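Local coordinates for genome polyprotein (Chicken sicinivirus JSY, PDB 6QWT) that probably acts as the RNA-dependent RNA polymerase that copies the viral RNA genome, being the 3Dpol part of the polyprotein, at residues D441-Q446 and P454-Y459; S24-A29 and G415-V420; D419-L424 and S450-I455. All coordinates share one frame; numbering follows the deposited sequence.

Interaction 1 (D441-Q446 and P454-Y459); sequences DTVQAQ and PIFIPY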
loop_
_atom_site.group_PDB
_atom_site.type_symbol
_atom_site.label_atom_id
_atom_site.label_comp_id
_atom_site.label_asym_id
_atom_site.label_seq_id
_atom_site.Cartn_x
_atom_site.Cartn_y
_atom_site.Cartn_z
ATOM N N ASP A 441 -9.381 29.064 7.059
ATOM C CA ASP A 441 -9.785 30.050 8.056
ATOM C C ASP A 441 -9.944 29.419 9.434
ATOM O O ASP A 441 -9.548 30.012 10.444
ATOM C CB ASP A 441 -11.083 30.734 7.620
ATOM C CG ASP A 441 -10.882 31.682 6.452
ATOM O OD1 ASP A 441 -9.717 32.024 6.151
ATOM O OD2 ASP A 441 -11.888 32.085 5.827
ATOM N N THR A 442 -10.518 28.215 9.498
ATOM C CA THR A 442 -10.687 27.548 10.786
ATOM C C THR A 442 -9.341 27.172 11.393
ATOM O O THR A 442 -9.133 27.324 12.603
ATOM C CB THR A 442 -11.569 26.312 10.624
ATOM O OG1 THR A 442 -12.818 26.689 10.039
ATOM C CG2 THR A 442 -11.828 25.655 11.976
ATOM N N VAL A 443 -8.412 26.689 10.568
ATOM C CA VAL A 443 -7.091 26.325 11.063
ATOM C C VAL A 443 -6.335 27.564 11.529
ATOM O O VAL A 443 -5.639 27.535 12.550
ATOM C CB VAL A 443 -6.321 25.554 9.975
ATOM C CG1 VAL A 443 -4.839 25.467 10.315
ATOM C CG2 VAL A 443 -6.923 24.166 9.789
ATOM N N GLN A 444 -6.474 28.675 10.800
ATOM C CA GLN A 444 -5.740 29.887 11.150
ATOM C C GLN A 444 -6.211 30.464 12.480
ATOM O O GLN A 444 -5.398 30.944 13.279
ATOM C CB GLN A 444 -5.881 30.925 10.038
ATOM C CG GLN A 444 -5.327 32.292 10.397
ATOM C CD GLN A 444 -4.642 32.957 9.228
ATOM O OE1 GLN A 444 -5.255 33.190 8.187
ATOM N NE2 GLN A 444 -3.359 33.264 9.388
ATOM N N ALA A 445 -7.519 30.430 12.737
ATOM C CA ALA A 445 -8.033 30.988 13.984
ATOM C C ALA A 445 -7.527 30.202 15.186
ATOM O O ALA A 445 -7.164 30.788 16.212
ATOM C CB ALA A 445 -9.561 31.019 13.958
ATOM N N GLN A 446 -7.481 28.873 15.073
ATOM C CA GLN A 446 -6.967 28.060 16.170
ATOM C C GLN A 446 -5.469 28.267 16.354
ATOM O O GLN A 446 -4.988 28.375 17.488
ATOM C CB GLN A 446 -7.281 26.585 15.924
ATOM C CG GLN A 446 -7.006 25.690 17.119
ATOM C CD GLN A 446 -7.908 26.004 18.296
ATOM O OE1 GLN A 446 -9.134 25.970 18.182
ATOM N NE2 GLN A 446 -7.304 26.315 19.439
ATOM N N PRO A 454 0.102 30.399 10.428
ATOM C CA PRO A 454 0.216 29.556 9.236
ATOM C C PRO A 454 0.087 30.366 7.957
ATOM O O PRO A 454 -0.635 31.365 7.892
ATOM C CB PRO A 454 -0.955 28.580 9.383
ATOM C CG PRO A 454 -1.961 29.341 10.178
ATOM C CD PRO A 454 -1.177 30.198 11.131
ATOM N N ILE A 455 0.805 29.918 6.933
ATOM C CA ILE A 455 0.737 30.486 5.591
ATOM C C ILE A 455 0.212 29.398 4.665
ATOM O O ILE A 455 0.815 28.322 4.563
ATOM C CB ILE A 455 2.103 31.003 5.112
ATOM C CG1 ILE A 455 2.617 32.113 6.036
ATOM C CG2 ILE A 455 2.015 31.487 3.675
ATOM C CD1 ILE A 455 1.886 33.431 5.892
ATOM N N PHE A 456 -0.904 29.670 3.998
ATOM C CA PHE A 456 -1.536 28.705 3.108
ATOM C C PHE A 456 -1.201 29.024 1.658
ATOM O O PHE A 456 -1.190 30.190 1.253
ATOM C CB PHE A 456 -3.053 28.697 3.307
ATOM C CG PHE A 456 -3.483 28.392 4.718
ATOM C CD1 PHE A 456 -3.676 27.082 5.131
ATOM C CD2 PHE A 456 -3.696 29.416 5.630
ATOM C CE1 PHE A 456 -4.073 26.797 6.429
ATOM C CE2 PHE A 456 -4.093 29.139 6.927
ATOM C CZ PHE A 456 -4.279 27.826 7.329
ATOM N N ILE A 457 -0.918 27.981 0.883
ATOM C CA ILE A 457 -0.727 28.162 -0.560
ATOM C C ILE A 457 -2.008 28.726 -1.163
ATOM O O ILE A 457 -3.098 28.163 -0.935
ATOM C CB ILE A 457 -0.354 26.828 -1.227
ATOM C CG1 ILE A 457 0.835 26.189 -0.511
ATOM C CG2 ILE A 457 -0.052 27.034 -2.709
ATOM C CD1 ILE A 457 1.083 24.750 -0.916
ATOM N N PRO A 458 -1.953 29.824 -1.915
ATOM C CA PRO A 458 -3.186 30.403 -2.462
ATOM C C PRO A 458 -3.876 29.433 -3.409
ATOM O O PRO A 458 -3.230 28.658 -4.119
ATOM C CB PRO A 458 -2.701 31.660 -3.195
ATOM C CG PRO A 458 -1.337 31.943 -2.626
ATOM C CD PRO A 458 -0.762 30.606 -2.284
ATOM N N TYR A 459 -5.212 29.477 -3.400
ATOM C CA TYR A 459 -5.987 28.560 -4.232
ATOM C C TYR A 459 -5.625 28.703 -5.705
ATOM O O TYR A 459 -5.581 27.707 -6.440
ATOM C CB TYR A 459 -7.487 28.790 -4.031
ATOM C CG TYR A 459 -8.333 27.940 -4.955
ATOM C CD1 TYR A 459 -8.680 26.640 -4.608
ATOM C CD2 TYR A 459 -8.766 28.428 -6.183
ATOM C CE1 TYR A 459 -9.437 25.852 -5.455
ATOM C CE2 TYR A 459 -9.524 27.648 -7.035
ATOM C CZ TYR A 459 -9.856 26.362 -6.666
ATOM O OH TYR A 459 -10.614 25.584 -7.511
#
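Phe456 reaches back to the preceding helix and sets the far end of its ring against Val443 and Gln444. Phe456 CZ lies 3.8 Å from Val443 CG1, which approaches at the ring edge, in the plane of the ring. Gln444 CB reaches the same rim near Phe456 CE2, at 4.0 Å. Neither residue stacks on a face. Val443 CG1 stands anti to the backbone N (chi1 166°), and this torsion carries the methyl toward the ring.

Two residues earlier in the chain, Pro454 packs against the backbone of Gln444. Pro454 CG is 3.9 Å from Gln444 CA. The Gln444 chain bends at chi2 and brings Gln444 NE2 toward the proline, 4.1 Å from Pro454 CD. Gln444 NE2 is also 3.6 Å from Pro454 O, too long to count as a hydrogen bond.

Further out, Tyr436 and Cys440 of helix 433-449 also touch Phe456, and Ile421 of helix 417-428 touches it as well. Tyr436 OH is hydrogen-bonded to Ile457 O, which ties the loop down just beyond the ring. Phe30 and Val409 pack on Val443. Pro458 occupies the N-cap position just before helix 459-469. The contact is a loop folded back on the helix it follows, within the helical C-terminal thumb of a picornaviral polymerase.

Interaction 2 (S24-A29 and G415-V420); sequences SPAYGA and GPFQDV
Phe417 of segment 415-420 pushes its ring into the turn formed by Ser24, Pro25 and Ala26. With chi1 at -177°, the Phe417 ring extends away from its own backbone N and out toward the loop. Pro25 comes from the opposite direction and lies over one face. Pro25 CD is 3.7 Å from the centroid of the Phe417 ring and 15° off the ring normal, a CH-pi contact. Pro25 CD sits somewhat toward the rim, 3.6 Å from Phe417 CD2. Ala26 CB meets the ring at its edge, 4.1 Å from Phe417 CZ.

Ser24 OG lies oblique to the ring, 3.5 Å from Phe417 CZ, and Ser24 CB is 3.5 Å from Phe417 CE1. The hydroxyl lies between the backbone N and the carbonyl carbon (chi1 87°). There Ser24 OG accepts a hydrogen bond from Ala26 N at 3.1 Å, which makes an ST turn. The same OG is hydrogen-bonded to Val409 O, so the hydroxyl is satisfied beside the aromatic ring. Phe452 adds an edge-to-face contact with Phe417, and Cys447 also packs on it.

Two successive type I turns shape the loop. No polar bond joins the two segments. The contact is mainly apolar and includes a CH-pi pair, in which the CD hydrogens, next to the proline nitrogen, are probably slightly positive toward the ring's pi electrons.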
loop_
_atom_site.group_PDB
_atom_site.type_symbol
_atom_site.label_atom_id
_atom_site.label_comp_id
_atom_site.label_asym_id
_atom_site.label_seq_id
_atom_site.Cartn_x
_atom_site.Cartn_y
_atom_site.Cartn_z
ATOM N N SER A 24 -0.773 19.604 17.748
ATOM C CA SER A 24 -0.249 20.694 16.941
ATOM C C SER A 24 -0.844 22.018 17.396
ATOM O O SER A 24 -1.802 22.053 18.170
ATOM C CB SER A 24 -0.556 20.427 15.468
ATOM O OG SER A 24 -1.838 20.919 15.115
ATOM N N PRO A 25 -0.292 23.146 16.933
ATOM C CA PRO A 25 -0.899 24.450 17.260
ATOM C C PRO A 25 -2.336 24.609 16.774
ATOM O O PRO A 25 -2.993 25.582 17.163
ATOM C CB PRO A 25 0.029 25.455 16.564
ATOM C CG PRO A 25 1.340 24.753 16.474
ATOM C CD PRO A 25 1.005 23.305 16.247
ATOM N N ALA A 26 -2.840 23.696 15.943
ATOM C CA ALA A 26 -4.205 23.766 15.439
ATOM C C ALA A 26 -5.122 22.739 16.097
ATOM O O ALA A 26 -6.214 22.478 15.586
ATOM C CB ALA A 26 -4.216 23.585 13.921
ATOM N N TYR A 27 -4.713 22.185 17.245
ATOM C CA TYR A 27 -5.388 21.012 17.802
ATOM C C TYR A 27 -6.864 21.260 18.120
ATOM O O TYR A 27 -7.671 20.328 18.055
ATOM C CB TYR A 27 -4.665 20.530 19.061
ATOM C CG TYR A 27 -5.450 19.482 19.812
ATOM C CD1 TYR A 27 -6.206 19.816 20.929
ATOM C CD2 TYR A 27 -5.457 18.160 19.388
ATOM C CE1 TYR A 27 -6.938 18.862 21.608
ATOM C CE2 TYR A 27 -6.183 17.197 20.064
ATOM C CZ TYR A 27 -6.922 17.555 21.173
ATOM O OH TYR A 27 -7.647 16.599 21.850
ATOM N N GLY A 28 -7.244 22.471 18.490
ATOM C CA GLY A 28 -8.657 22.614 18.783
ATOM C C GLY A 28 -9.571 22.926 17.613
ATOM O O GLY A 28 -10.772 23.124 17.829
ATOM N N ALA A 29 -9.051 22.949 16.380
ATOM C CA ALA A 29 -9.780 23.540 15.256
ATOM C C ALA A 29 -11.071 22.791 14.937
ATOM O O ALA A 29 -12.105 23.417 14.676
ATOM C CB ALA A 29 -8.878 23.591 14.022
ATOM N N GLY A 415 8.390 18.191 13.271
ATOM C CA GLY A 415 9.065 19.041 12.321
ATOM C C GLY A 415 8.504 20.448 12.356
ATOM O O GLY A 415 7.690 20.792 13.219
ATOM N N PRO A 416 8.940 21.297 11.427
ATOM C CA PRO A 416 8.304 22.617 11.287
ATOM C C PRO A 416 6.841 22.451 10.908
ATOM O O PRO A 416 6.511 21.821 9.900
ATOM C CB PRO A 416 9.115 23.287 10.170
ATOM C CG PRO A 416 10.408 22.527 10.120
ATOM C CD PRO A 416 10.061 21.119 10.490
ATOM N N PHE A 417 5.957 23.015 11.736
ATOM C CA PHE A 417 4.527 22.783 11.551
ATOM C C PHE A 417 4.039 23.305 10.206
ATOM O O PHE A 417 3.061 22.782 9.660
ATOM C CB PHE A 417 3.738 23.422 12.693
ATOM C CG PHE A 417 2.258 23.174 12.618
ATOM C CD1 PHE A 417 1.768 21.897 12.406
ATOM C CD2 PHE A 417 1.358 24.217 12.759
ATOM C CE1 PHE A 417 0.404 21.662 12.333
ATOM C CE2 PHE A 417 -0.006 23.988 12.694
ATOM C CZ PHE A 417 -0.482 22.707 12.479
ATOM N N GLN A 418 4.708 24.321 9.653
ATOM C CA GLN A 418 4.311 24.840 8.346
ATOM C C GLN A 418 4.410 23.768 7.270
ATOM O O GLN A 418 3.636 23.785 6.306
ATOM C CB GLN A 418 5.168 26.056 7.983
ATOM C CG GLN A 418 4.906 26.635 6.599
ATOM C CD GLN A 418 3.469 27.086 6.412
ATOM O OE1 GLN A 418 2.942 27.868 7.204
ATOM N NE2 GLN A 418 2.826 26.593 5.357
ATOM N N ASP A 419 5.336 22.818 7.423
ATOM C CA ASP A 419 5.420 21.712 6.474
ATOM C C ASP A 419 4.177 20.832 6.523
ATOM O O ASP A 419 3.766 20.286 5.491
ATOM C CB ASP A 419 6.671 20.876 6.744
ATOM C CG ASP A 419 7.954 21.646 6.484
ATOM O OD1 ASP A 419 9.043 21.038 6.569
ATOM O OD2 ASP A 419 7.872 22.859 6.198
ATOM N N VAL A 420 3.566 20.683 7.701
ATOM C CA VAL A 420 2.320 19.929 7.803
ATOM C C VAL A 420 1.192 20.666 7.089
ATOM O O VAL A 420 0.398 20.058 6.358
ATOM C CB VAL A 420 1.981 19.664 9.281
ATOM C CG1 VAL A 420 0.591 19.044 9.414
ATOM C CG2 VAL A 420 3.037 18.769 9.913
#

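Interaction 3 (D419-L424 and S450-I455); sequences DVITSL and SGFEPI
Ile455 O meets Ile421 CG2 at 3.8 Å. Gln418 NE2, one turn earlier on the same helix as Ile421, is hydrogen-bonded to Ile455 O and also to Thr422 OG1. The polar link thus runs beside an apolar contact, and it fastens the loop 450-455 to helix 417-428 of the polymerase thumb. This loop starts where helix 433-449 ends in a Schellman motif, with Gly451 taking a positive phi (81°).

Ile421 carries the rest of the contact. A chi1 of -80° turns its CG1 branch to the far side from the carbonyl carbon, and CD1 touches two rings of the loop. Its chi2, 139°, lies well away from a staggered value. Phe452 is met obliquely, and the two side chains pass each other in opposite directions. The Phe452 ring also touches Pro25, and Ser450 OG is hydrogen-bonded to Pro25 O, so the loop joins the N-terminal loop to this part of the thumb. The end of Ile421 is placed closely: Ile421 CD1 lies 3.8 Å from Phe452 CE1 and 3.6 Å from Pro454 CB.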
loop_
_atom_site.group_PDB
_atom_site.type_symbol
_atom_site.label_atom_id
_atom_site.label_comp_id
_atom_site.label_asym_id
_atom_site.label_seq_id
_atom_site.Cartn_x
_atom_site.Cartn_y
_atom_site.Cartn_z
ATOM N N ASP A 419 5.336 22.818 7.423
ATOM C CA ASP A 419 5.420 21.712 6.474
ATOM C C ASP A 419 4.177 20.832 6.523
ATOM O O ASP A 419 3.766 20.286 5.491
ATOM C CB ASP A 419 6.671 20.876 6.744
ATOM C CG ASP A 419 7.954 21.646 6.484
ATOM O OD1 ASP A 419 9.043 21.038 6.569
ATOM O OD2 ASP A 419 7.872 22.859 6.198
ATOM N N VAL A 420 3.566 20.683 7.701
ATOM C CA VAL A 420 2.320 19.929 7.803
ATOM C C VAL A 420 1.192 20.666 7.089
ATOM O O VAL A 420 0.398 20.058 6.358
ATOM C CB VAL A 420 1.981 19.664 9.281
ATOM C CG1 VAL A 420 0.591 19.044 9.414
ATOM C CG2 VAL A 420 3.037 18.769 9.913
ATOM N N ILE A 421 1.109 21.984 7.281
ATOM C CA ILE A 421 0.067 22.778 6.634
ATOM C C ILE A 421 0.234 22.757 5.121
ATOM O O ILE A 421 -0.743 22.607 4.376
ATOM C CB ILE A 421 0.082 24.216 7.182
ATOM C CG1 ILE A 421 -0.625 24.279 8.532
ATOM C CG2 ILE A 421 -0.561 25.184 6.203
ATOM C CD1 ILE A 421 0.083 25.152 9.500
ATOM N N THR A 422 1.471 22.906 4.643
ATOM C CA THR A 422 1.710 22.952 3.205
ATOM C C THR A 422 1.287 21.653 2.525
ATOM O O THR A 422 0.641 21.678 1.472
ATOM C CB THR A 422 3.184 23.251 2.931
ATOM O OG1 THR A 422 3.502 24.561 3.417
ATOM C CG2 THR A 422 3.474 23.190 1.443
ATOM N N SER A 423 1.628 20.505 3.118
ATOM C CA SER A 423 1.327 19.236 2.464
ATOM C C SER A 423 -0.168 18.933 2.466
ATOM O O SER A 423 -0.655 18.224 1.578
ATOM C CB SER A 423 2.108 18.100 3.128
ATOM O OG SER A 423 1.932 18.121 4.530
ATOM N N LEU A 424 -0.912 19.452 3.446
ATOM C CA LEU A 424 -2.357 19.259 3.464
ATOM C C LEU A 424 -3.082 20.191 2.501
ATOM O O LEU A 424 -4.186 19.858 2.051
ATOM C CB LEU A 424 -2.896 19.445 4.884
ATOM C CG LEU A 424 -2.389 18.412 5.900
ATOM C CD1 LEU A 424 -2.872 18.741 7.302
ATOM C CD2 LEU A 424 -2.799 16.993 5.512
ATOM N N SER A 450 -2.549 29.716 19.587
ATOM C CA SER A 450 -1.377 28.961 20.004
ATOM C C SER A 450 -0.068 29.667 19.680
ATOM O O SER A 450 1.002 29.100 19.922
ATOM C CB SER A 450 -1.389 27.573 19.351
ATOM O OG SER A 450 -2.652 26.946 19.515
ATOM N N GLY A 451 -0.124 30.882 19.139
ATOM C CA GLY A 451 1.084 31.616 18.824
ATOM C C GLY A 451 1.750 31.233 17.524
ATOM O O GLY A 451 2.952 31.474 17.366
ATOM N N PHE A 452 1.012 30.647 16.586
ATOM C CA PHE A 452 1.563 30.241 15.302
ATOM C C PHE A 452 0.796 30.914 14.172
ATOM O O PHE A 452 -0.437 30.972 14.194
ATOM C CB PHE A 452 1.518 28.718 15.132
ATOM C CG PHE A 452 2.255 28.224 13.921
ATOM C CD1 PHE A 452 1.579 27.964 12.739
ATOM C CD2 PHE A 452 3.625 28.028 13.957
ATOM C CE1 PHE A 452 2.252 27.514 11.619
ATOM C CE2 PHE A 452 4.305 27.577 12.839
ATOM C CZ PHE A 452 3.618 27.321 11.669
ATOM N N GLU A 453 1.533 31.418 13.184
ATOM C CA GLU A 453 0.951 32.076 12.018
ATOM C C GLU A 453 1.112 31.178 10.797
ATOM O O GLU A 453 2.185 31.165 10.171
ATOM C CB GLU A 453 1.613 33.436 11.779
ATOM C CG GLU A 453 1.223 34.100 10.463
ATOM C CD GLU A 453 1.223 35.614 10.541
ATOM O OE1 GLU A 453 0.323 36.242 9.946
ATOM O OE2 GLU A 453 2.130 36.175 11.192
ATOM N N PRO A 454 0.102 30.399 10.428
ATOM C CA PRO A 454 0.216 29.556 9.236
ATOM C C PRO A 454 0.087 30.366 7.957
ATOM O O PRO A 454 -0.635 31.365 7.892
ATOM C CB PRO A 454 -0.955 28.580 9.383
ATOM C CG PRO A 454 -1.961 29.341 10.178
ATOM C CD PRO A 454 -1.177 30.198 11.131
ATOM N N ILE A 455 0.805 29.918 6.933
ATOM C CA ILE A 455 0.737 30.486 5.591
ATOM C C ILE A 455 0.212 29.398 4.665
ATOM O O ILE A 455 0.815 28.322 4.563
ATOM C CB ILE A 455 2.103 31.003 5.112
ATOM C CG1 ILE A 455 2.617 32.113 6.036
ATOM C CG2 ILE A 455 2.015 31.487 3.675
ATOM C CD1 ILE A 455 1.886 33.431 5.892
#

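In the fold
The three contacts form one cluster on the same side of the chain's centre. Centres of interactions 2 and 3 are about 5 Å apart, those of 1 and 3 about 7 Å, and those of 1 and 2 about 11 Å. Interactions 2 and 3 share helix 417-428. Interactions 1 and 3 share Pro454 and Ile455. Segment 24-29 comes first, 386 residues before segment 415-420. Helices 417-428 and 433-449 follow each other, and the loop between helices 433-449 and 459-469 packs on both. The cluster thus joins an N-terminal loop to the C-terminal thumb, consistent with the fingers-to-thumb connection that encloses the active site in picornaviral polymerases.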